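Alanine racemase (Corynebacterium glutamicum, PDB 2DY3) binds pyridoxal-5'-phosphate and belongs to the alanine racemase family, which pairs a TIM-barrel domain with a C-terminal domain rich in strands. Local coordinates at residues Val45-Ala50 against Arg69-Ser74; Asp87-Ile92 against Thr112-Ile117; Val289-Leu294 against Ala320-Val325. All coordinates share one frame; numbering follows the deposited sequence.

Overall arrangement
Contacts 1 and 2 both belong to the barrel domain at the N-terminal end of the chain, their centres about 22 Å apart. In contact 1 a helix meets the turn that ends the next helix; in contact 2 a helix meets the loop running from the next helix into a strand. Contact 3 lies in the C-terminal domain, on the opposite side of the chain's centre from contact 2 and about 51 Å from it between centres. Contacts 1 and 2 are partly buried, joined by side chains without a clear direct hydrogen bond across. Contact 1 is wholly apolar, whereas contact 2 mixes isoleucines with an arginine and a bridging water. Contact 3, the most buried, is a strand pairing held by backbone hydrogen bonds.

Contact 1 (Val45-Ala50 against Arg69-Ser74); sequences VAPVIA and RDIGIS
In the outer layer of the TIM barrel, Ala46, Pro47 and Ala50 of helix 42-50 meet Ile71 and Ile73, which lie where the chain leaves helix 62-70 and turns toward strand 76-81. Mostly methyl groups make the contact, with ring carbons of Pro47 beside them. Ile71 CD1 sits 3.7 Å from Ala46 CB, and the same methyl lies 4.0 Å from Pro47 CD; the side chains of Ile71 and Pro47 cross at about a right angle. Ile73, on the far side of Gly72 in the chain, has its CD1 3.8 Å from Ala46 CB and 4.1 Å from Ala50 CB, spanning one turn of the helix. With CG1 beside the backbone N (chi1 -64°) and a second bend of -62° at chi2, Ile73 brings its end closer than its CB bond direction suggests. Small alanines suit the helix face because they let both long side chains come near the backbone. Proline fits here too: lacking an N-H, it kinks the helix and offers ring carbons instead.

Between the isoleucines, Gly72 adopts a positive phi in a Schellman motif, a conformation in which a CB would press on the preceding carbonyl. The turn is braced by Arg69, whose NH1 gives Ile73 O a 2.8 Å bond lying in the guanidinium plane; NH1 also bonds Gln75 O, while NE and NH2 hold Arg94 O and Asn95 O. Ala50 and Ile73 both touch Phe57 of strand 56-59. With no hydrogen bond across, the two segments depend on shape and apolar burial, while polar bonds within the turn probably help to fix where its isoleucines stand.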
loop_
_atom_site.group_PDB
_atom_site.type_symbol
_atom_site.label_atom_id
_atom_site.label_comp_id
_atom_site.label_asym_id
_atom_site.label_seq_id
_atom_site.Cartn_x
_atom_site.Cartn_y
_atom_site.Cartn_z
ATOM N N VAL B 45 -15.786 8.737 -4.482
ATOM C CA VAL B 45 -16.745 8.110 -3.579
ATOM C C VAL B 45 -17.555 9.058 -2.700
ATOM O O VAL B 45 -18.785 8.966 -2.652
ATOM C CB VAL B 45 -16.044 7.077 -2.668
ATOM C CG1 VAL B 45 -17.012 6.563 -1.614
ATOM C CG2 VAL B 45 -15.507 5.924 -3.514
ATOM N N ALA B 46 -16.871 9.953 -1.996
ATOM C CA ALA B 46 -17.538 10.898 -1.103
ATOM C C ALA B 46 -18.668 11.699 -1.757
ATOM O O ALA B 46 -19.732 11.875 -1.170
ATOM C CB ALA B 46 -16.510 11.852 -0.492
ATOM N N PRO B 47 -18.444 12.215 -2.972
ATOM C CA PRO B 47 -19.516 12.985 -3.613
ATOM C C PRO B 47 -20.743 12.125 -3.912
ATOM O O PRO B 47 -21.882 12.582 -3.810
ATOM C CB PRO B 47 -18.848 13.516 -4.877
ATOM C CG PRO B 47 -17.431 13.662 -4.473
ATOM C CD PRO B 47 -17.177 12.381 -3.702
ATOM N N VAL B 48 -20.516 10.872 -4.275
ATOM C CA VAL B 48 -21.631 9.989 -4.565
ATOM C C VAL B 48 -22.396 9.707 -3.282
ATOM O O VAL B 48 -23.630 9.742 -3.253
ATOM C CB VAL B 48 -21.147 8.668 -5.182
ATOM C CG1 VAL B 48 -22.291 7.672 -5.228
ATOM C CG2 VAL B 48 -20.604 8.924 -6.590
ATOM N N ILE B 49 -21.659 9.445 -2.209
ATOM C CA ILE B 49 -22.290 9.173 -0.933
ATOM C C ILE B 49 -23.061 10.398 -0.461
ATOM O O ILE B 49 -24.130 10.281 0.147
ATOM C CB ILE B 49 -21.247 8.788 0.130
ATOM C CG1 ILE B 49 -20.669 7.412 -0.200
ATOM C CG2 ILE B 49 -21.876 8.799 1.508
ATOM C CD1 ILE B 49 -19.654 6.915 0.790
ATOM N N ALA B 50 -22.515 11.576 -0.749
ATOM C CA ALA B 50 -23.157 12.819 -0.341
ATOM C C ALA B 50 -24.464 13.016 -1.097
ATOM O O ALA B 50 -25.479 13.408 -0.522
ATOM C CB ALA B 50 -22.221 14.000 -0.599
ATOM N N ARG B 69 -13.172 18.715 2.217
ATOM C CA ARG B 69 -13.619 20.072 1.944
ATOM C C ARG B 69 -13.131 20.473 0.560
ATOM O O ARG B 69 -13.840 21.157 -0.170
ATOM C CB ARG B 69 -13.088 21.044 3.004
ATOM C CG ARG B 69 -13.810 20.958 4.350
ATOM C CD ARG B 69 -15.228 21.543 4.305
ATOM N NE ARG B 69 -15.889 21.429 5.606
ATOM C CZ ARG B 69 -16.958 20.673 5.853
ATOM N NH1 ARG B 69 -17.514 19.957 4.886
ATOM N NH2 ARG B 69 -17.456 20.614 7.080
ATOM N N ASP B 70 -11.923 20.027 0.206
ATOM C CA ASP B 70 -11.331 20.321 -1.100
ATOM C C ASP B 70 -12.191 19.842 -2.272
ATOM O O ASP B 70 -12.367 20.569 -3.251
ATOM C CB ASP B 70 -9.941 19.679 -1.228
ATOM C CG ASP B 70 -8.831 20.531 -0.624
ATOM O OD1 ASP B 70 -9.099 21.687 -0.235
ATOM O OD2 ASP B 70 -7.683 20.043 -0.551
ATOM N N ILE B 71 -12.715 18.622 -2.191
ATOM C CA ILE B 71 -13.532 18.110 -3.283
ATOM C C ILE B 71 -14.934 18.713 -3.299
ATOM O O ILE B 71 -15.720 18.449 -4.212
ATOM C CB ILE B 71 -13.642 16.571 -3.251
ATOM C CG1 ILE B 71 -14.352 16.114 -1.982
ATOM C CG2 ILE B 71 -12.256 15.950 -3.333
ATOM C CD1 ILE B 71 -14.448 14.610 -1.873
ATOM N N GLY B 72 -15.251 19.515 -2.288
ATOM C CA GLY B 72 -16.549 20.160 -2.259
ATOM C C GLY B 72 -17.574 19.622 -1.287
ATOM O O GLY B 72 -18.725 20.057 -1.305
ATOM N N ILE B 73 -17.178 18.670 -0.450
ATOM C CA ILE B 73 -18.101 18.123 0.532
ATOM C C ILE B 73 -18.472 19.273 1.461
ATOM O O ILE B 73 -17.595 19.905 2.057
ATOM C CB ILE B 73 -17.443 17.001 1.362
ATOM C CG1 ILE B 73 -17.085 15.817 0.451
ATOM C CG2 ILE B 73 -18.378 16.571 2.487
ATOM C CD1 ILE B 73 -18.282 15.183 -0.222
ATOM N N SER B 74 -19.765 19.554 1.570
ATOM C CA SER B 74 -20.240 20.636 2.423
ATOM C C SER B 74 -20.925 20.103 3.679
ATOM O O SER B 74 -21.339 20.870 4.539
ATOM C CB SER B 74 -21.205 21.540 1.643
ATOM O OG SER B 74 -22.307 20.799 1.144
#

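Contact 2 (Asp87-Ile92 against Thr112-Ile117); sequences DFRAAI and TDAEHI
Thr112 meets the edge of the Phe88 ring, its OG1 near the ring plane and 3.2 Å from CE1, and the two side chains run past each other in opposite directions. A hydroxyl suits this spot because it also hydrogen-bonds Ala108 O, tying the loop back to helix 103-110. Next along the helix, Arg89 lays one guanidinium face over Ala114, whose CB stands 4.0 Å above the plane and over its centre. The arginine chain starts with CG anti to its own N (chi1 172°) and then bends at chi2 (55°), which carries the flat group across to the loop; its NE is held by a salt bridge to Asp93.

This is the barrel's outer layer, where helix 88-92, capped by Asp87 through OD2 and Ala90 N, lies against the loop that leads from helix 103-110 into strand 117-122. Deeper in, branched apolar chains take over. Ile92 and Ile117 slant across one another, Ile92 CG2 lying 3.9 Å from Ile117 CG1, and Ile92 also reaches Leu98 of strand 97-100. At the far end a water donates to both Ile92 O, at 3.0 Å, and His116 O, at 2.9 Å, joining two carbonyls that could not bond each other.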
loop_
_atom_site.group_PDB
_atom_site.type_symbol
_atom_site.label_atom_id
_atom_site.label_comp_id
_atom_site.label_asym_id
_atom_site.label_seq_id
_atom_site.Cartn_x
_atom_site.Cartn_y
_atom_site.Cartn_z
ATOM N N ASP B 87 -1.214 21.620 12.698
ATOM C CA ASP B 87 -1.974 22.833 12.420
ATOM C C ASP B 87 -3.471 22.497 12.422
ATOM O O ASP B 87 -4.121 22.515 11.374
ATOM C CB ASP B 87 -1.570 23.402 11.056
ATOM C CG ASP B 87 -2.208 24.746 10.770
ATOM O OD1 ASP B 87 -1.942 25.314 9.694
ATOM O OD2 ASP B 87 -2.971 25.239 11.622
ATOM N N PHE B 88 -4.017 22.188 13.596
ATOM C CA PHE B 88 -5.429 21.849 13.689
ATOM C C PHE B 88 -6.292 23.082 13.449
ATOM O O PHE B 88 -7.446 22.968 13.044
ATOM C CB PHE B 88 -5.740 21.220 15.056
ATOM C CG PHE B 88 -5.484 22.129 16.222
ATOM C CD1 PHE B 88 -6.463 22.999 16.668
ATOM C CD2 PHE B 88 -4.266 22.104 16.881
ATOM C CE1 PHE B 88 -6.238 23.828 17.755
ATOM C CE2 PHE B 88 -4.032 22.935 17.969
ATOM C CZ PHE B 88 -5.024 23.795 18.403
ATOM N N ARG B 89 -5.718 24.259 13.689
ATOM C CA ARG B 89 -6.418 25.519 13.479
ATOM C C ARG B 89 -6.832 25.615 12.020
ATOM O O ARG B 89 -7.884 26.167 11.697
ATOM C CB ARG B 89 -5.513 26.711 13.842
ATOM C CG ARG B 89 -6.094 28.082 13.474
ATOM C CD ARG B 89 -7.472 28.292 14.088
ATOM N NE ARG B 89 -8.113 29.509 13.595
ATOM C CZ ARG B 89 -7.858 30.736 14.048
ATOM N NH1 ARG B 89 -6.973 30.924 15.019
ATOM N NH2 ARG B 89 -8.488 31.782 13.522
ATOM N N ALA B 90 -5.996 25.076 11.141
ATOM C CA ALA B 90 -6.275 25.082 9.709
ATOM C C ALA B 90 -7.558 24.306 9.431
ATOM O O ALA B 90 -8.305 24.639 8.511
ATOM C CB ALA B 90 -5.114 24.458 8.947
ATOM N N ALA B 91 -7.811 23.273 10.229
ATOM C CA ALA B 91 -9.008 22.461 10.057
ATOM C C ALA B 91 -10.217 23.241 10.564
ATOM O O ALA B 91 -11.259 23.301 9.899
ATOM C CB ALA B 91 -8.867 21.153 10.814
ATOM N N ILE B 92 -10.071 23.834 11.745
ATOM C CA ILE B 92 -11.139 24.634 12.327
ATOM C C ILE B 92 -11.589 25.687 11.315
ATOM O O ILE B 92 -12.786 25.900 11.123
ATOM C CB ILE B 92 -10.675 25.360 13.604
ATOM C CG1 ILE B 92 -10.299 24.342 14.682
ATOM C CG2 ILE B 92 -11.788 26.275 14.109
ATOM C CD1 ILE B 92 -9.735 24.965 15.951
ATOM N N THR B 112 -7.387 28.211 21.890
ATOM C CA THR B 112 -7.367 28.652 20.495
ATOM C C THR B 112 -8.346 29.803 20.302
ATOM O O THR B 112 -9.530 29.684 20.642
ATOM C CB THR B 112 -7.788 27.532 19.525
ATOM O OG1 THR B 112 -6.785 26.512 19.493
ATOM C CG2 THR B 112 -7.980 28.105 18.122
ATOM N N ASP B 113 -7.861 30.906 19.739
ATOM C CA ASP B 113 -8.714 32.068 19.516
ATOM C C ASP B 113 -9.379 32.042 18.148
ATOM O O ASP B 113 -8.892 32.643 17.189
ATOM C CB ASP B 113 -7.914 33.367 19.680
ATOM C CG ASP B 113 -8.775 34.613 19.505
ATOM O OD1 ASP B 113 -9.993 34.474 19.247
ATOM O OD2 ASP B 113 -8.235 35.730 19.629
ATOM N N ALA B 114 -10.496 31.328 18.078
ATOM C CA ALA B 114 -11.292 31.206 16.868
ATOM C C ALA B 114 -12.728 31.465 17.304
ATOM O O ALA B 114 -13.100 31.147 18.431
ATOM C CB ALA B 114 -11.160 29.806 16.284
ATOM N N GLU B 115 -13.524 32.039 16.410
ATOM C CA GLU B 115 -14.915 32.376 16.701
ATOM C C GLU B 115 -15.778 31.261 17.283
ATOM O O GLU B 115 -16.257 31.371 18.415
ATOM C CB GLU B 115 -15.582 32.938 15.439
ATOM C CG GLU B 115 -15.298 32.126 14.180
ATOM C CD GLU B 115 -15.897 32.740 12.926
ATOM O OE1 GLU B 115 -17.142 32.778 12.813
ATOM O OE2 GLU B 115 -15.119 33.186 12.054
ATOM N N HIS B 116 -15.984 30.192 16.520
ATOM C CA HIS B 116 -16.824 29.088 16.987
ATOM C C HIS B 116 -16.256 27.727 16.587
ATOM O O HIS B 116 -16.344 27.322 15.431
ATOM C CB HIS B 116 -18.236 29.268 16.428
ATOM C CG HIS B 116 -19.146 28.112 16.687
ATOM N ND1 HIS B 116 -19.039 26.917 16.012
ATOM C CD2 HIS B 116 -20.191 27.973 17.537
ATOM C CE1 HIS B 116 -19.980 26.091 16.432
ATOM N NE2 HIS B 116 -20.692 26.707 17.358
ATOM N N ILE B 117 -15.692 27.020 17.561
ATOM C CA ILE B 117 -15.071 25.722 17.324
ATOM C C ILE B 117 -15.967 24.523 17.650
ATOM O O ILE B 117 -16.339 24.315 18.803
ATOM C CB ILE B 117 -13.764 25.606 18.148
ATOM C CG1 ILE B 117 -12.833 26.768 17.800
ATOM C CG2 ILE B 117 -13.081 24.275 17.872
ATOM C CD1 ILE B 117 -11.684 26.943 18.770
HETATM O O HOH W 1 -14.924 27.026 12.877
#

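Contact 3 (Val289-Leu294 against Ala320-Val325); sequences VTIDGL and AGAKAV
Lys323 O receives two groups: the CA-H of Ile291, with CA 3.5 Å away, and a water that donates to it at 2.7 Å. The same water accepts from Asp292 N at 2.8 Å, so it extends the strand pairing past the point where the backbones begin to part. Farther along, Thr290 and Val325 form an antiparallel hydrogen-bonded pair. Val325 N donates to Thr290 O at 2.8 Å and nearly straight, 172° at the hydrogen, although it sits above the plane of that carbonyl. In the return bond, Thr290 N meets Val325 O at 2.8 Å, in the carbonyl plane and on a lone pair.

Thr290 and Val325 share one face of the sheet, where the threonine hydroxyl satisfies itself on Asn330 O; a beta-branched polar residue suits this strand position, keeping the extended backbone while serving a nearby carbonyl. The other face is apolar. Here Ala324 CB is touched by Ile291 CG1 at 3.8 Å and by Val289 CG2 at 3.9 Å, and Ile291 CG2 meets Ala322 CB. The bulky chains come from 289-294 and the small methyls from 320-325, while Val242, Phe307 and Ile309 of neighbouring strands cover the isoleucine and valine. The short strand axes make an angle of 143°, so the pairing is twisted away from exact antiparallelism.

Beyond Ile291 the chain reverses through Asp292 and Gly293, both with positive phi, and Ile291 and Leu294 exchange backbone bonds. At the angles of Gly293 a CB would press on Asp292 O, which calls for glycine. This is a two-residue type I' turn, characteristic of tight beta hairpins; strand 323-325 joins that hairpin to strand 236-247 in the mixed sheet of the C-terminal domain.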
loop_
_atom_site.group_PDB
_atom_site.type_symbol
_atom_site.label_atom_id
_atom_site.label_comp_id
_atom_site.label_asym_id
_atom_site.label_seq_id
_atom_site.Cartn_x
_atom_site.Cartn_y
_atom_site.Cartn_z
ATOM N N VAL B 289 -7.187 -17.150 -8.646
ATOM C CA VAL B 289 -7.722 -15.970 -9.295
ATOM C C VAL B 289 -8.792 -16.554 -10.212
ATOM O O VAL B 289 -8.855 -17.772 -10.398
ATOM C CB VAL B 289 -6.660 -15.224 -10.138
ATOM C CG1 VAL B 289 -5.443 -14.905 -9.281
ATOM C CG2 VAL B 289 -6.270 -16.046 -11.339
ATOM N N THR B 290 -9.633 -15.704 -10.780
ATOM C CA THR B 290 -10.681 -16.203 -11.652
ATOM C C THR B 290 -10.604 -15.582 -13.037
ATOM O O THR B 290 -10.696 -14.363 -13.187
ATOM C CB THR B 290 -12.081 -15.914 -11.076
ATOM O OG1 THR B 290 -12.354 -14.511 -11.173
ATOM C CG2 THR B 290 -12.157 -16.324 -9.627
ATOM N N ILE B 291 -10.444 -16.436 -14.043
ATOM C CA ILE B 291 -10.378 -15.998 -15.427
ATOM C C ILE B 291 -11.626 -16.525 -16.139
ATOM O O ILE B 291 -11.811 -17.730 -16.279
ATOM C CB ILE B 291 -9.114 -16.540 -16.118
ATOM C CG1 ILE B 291 -7.869 -16.022 -15.393
ATOM C CG2 ILE B 291 -9.095 -16.114 -17.580
ATOM C CD1 ILE B 291 -6.556 -16.522 -15.971
ATOM N N ASP B 292 -12.484 -15.612 -16.579
ATOM C CA ASP B 292 -13.721 -15.989 -17.253
ATOM C C ASP B 292 -14.587 -16.837 -16.332
ATOM O O ASP B 292 -15.231 -17.790 -16.767
ATOM C CB ASP B 292 -13.430 -16.762 -18.542
ATOM C CG ASP B 292 -12.839 -15.884 -19.623
ATOM O OD1 ASP B 292 -13.401 -14.795 -19.878
ATOM O OD2 ASP B 292 -11.820 -16.284 -20.225
ATOM N N GLY B 293 -14.580 -16.494 -15.048
ATOM C CA GLY B 293 -15.391 -17.223 -14.094
ATOM C C GLY B 293 -14.812 -18.519 -13.564
ATOM O O GLY B 293 -15.432 -19.153 -12.714
ATOM N N LEU B 294 -13.642 -18.929 -14.050
ATOM C CA LEU B 294 -13.036 -20.167 -13.561
ATOM C C LEU B 294 -11.779 -19.920 -12.724
ATOM O O LEU B 294 -10.981 -19.038 -13.024
ATOM C CB LEU B 294 -12.720 -21.113 -14.724
ATOM C CG LEU B 294 -13.930 -21.787 -15.386
ATOM C CD1 LEU B 294 -13.481 -23.042 -16.078
ATOM C CD2 LEU B 294 -14.965 -22.149 -14.344
ATOM N N ALA B 320 -2.520 -14.970 -23.009
ATOM C CA ALA B 320 -2.037 -13.699 -22.478
ATOM C C ALA B 320 -3.074 -12.640 -22.818
ATOM O O ALA B 320 -3.682 -12.685 -23.885
ATOM C CB ALA B 320 -0.689 -13.338 -23.105
ATOM N N GLY B 321 -3.277 -11.694 -21.908
ATOM C CA GLY B 321 -4.256 -10.649 -22.140
ATOM C C GLY B 321 -5.576 -10.980 -21.466
ATOM O O GLY B 321 -6.462 -10.134 -21.360
ATOM N N ALA B 322 -5.705 -12.221 -21.006
ATOM C CA ALA B 322 -6.920 -12.660 -20.331
ATOM C C ALA B 322 -7.040 -11.936 -18.996
ATOM O O ALA B 322 -6.040 -11.701 -18.315
ATOM C CB ALA B 322 -6.879 -14.162 -20.107
ATOM N N LYS B 323 -8.268 -11.574 -18.633
ATOM C CA LYS B 323 -8.521 -10.881 -17.378
ATOM C C LYS B 323 -8.593 -11.851 -16.207
ATOM O O LYS B 323 -9.429 -12.762 -16.188
ATOM C CB LYS B 323 -9.837 -10.108 -17.454
ATOM C CG LYS B 323 -9.800 -8.887 -18.355
ATOM C CD LYS B 323 -11.203 -8.339 -18.572
ATOM C CE LYS B 323 -11.911 -8.050 -17.252
ATOM N NZ LYS B 323 -13.300 -7.524 -17.463
ATOM N N ALA B 324 -7.711 -11.646 -15.233
ATOM C CA ALA B 324 -7.677 -12.480 -14.037
ATOM C C ALA B 324 -8.203 -11.688 -12.835
ATOM O O ALA B 324 -7.588 -10.706 -12.412
ATOM C CB ALA B 324 -6.253 -12.946 -13.768
ATOM N N VAL B 325 -9.340 -12.110 -12.299
ATOM C CA VAL B 325 -9.933 -11.452 -11.137
ATOM C C VAL B 325 -9.292 -11.994 -9.862
ATOM O O VAL B 325 -9.334 -13.192 -9.606
ATOM C CB VAL B 325 -11.477 -11.698 -11.062
ATOM C CG1 VAL B 325 -12.049 -11.080 -9.790
ATOM C CG2 VAL B 325 -12.168 -11.110 -12.295
HETATM O O HOH W 2 -12.111 -12.868 -16.634
#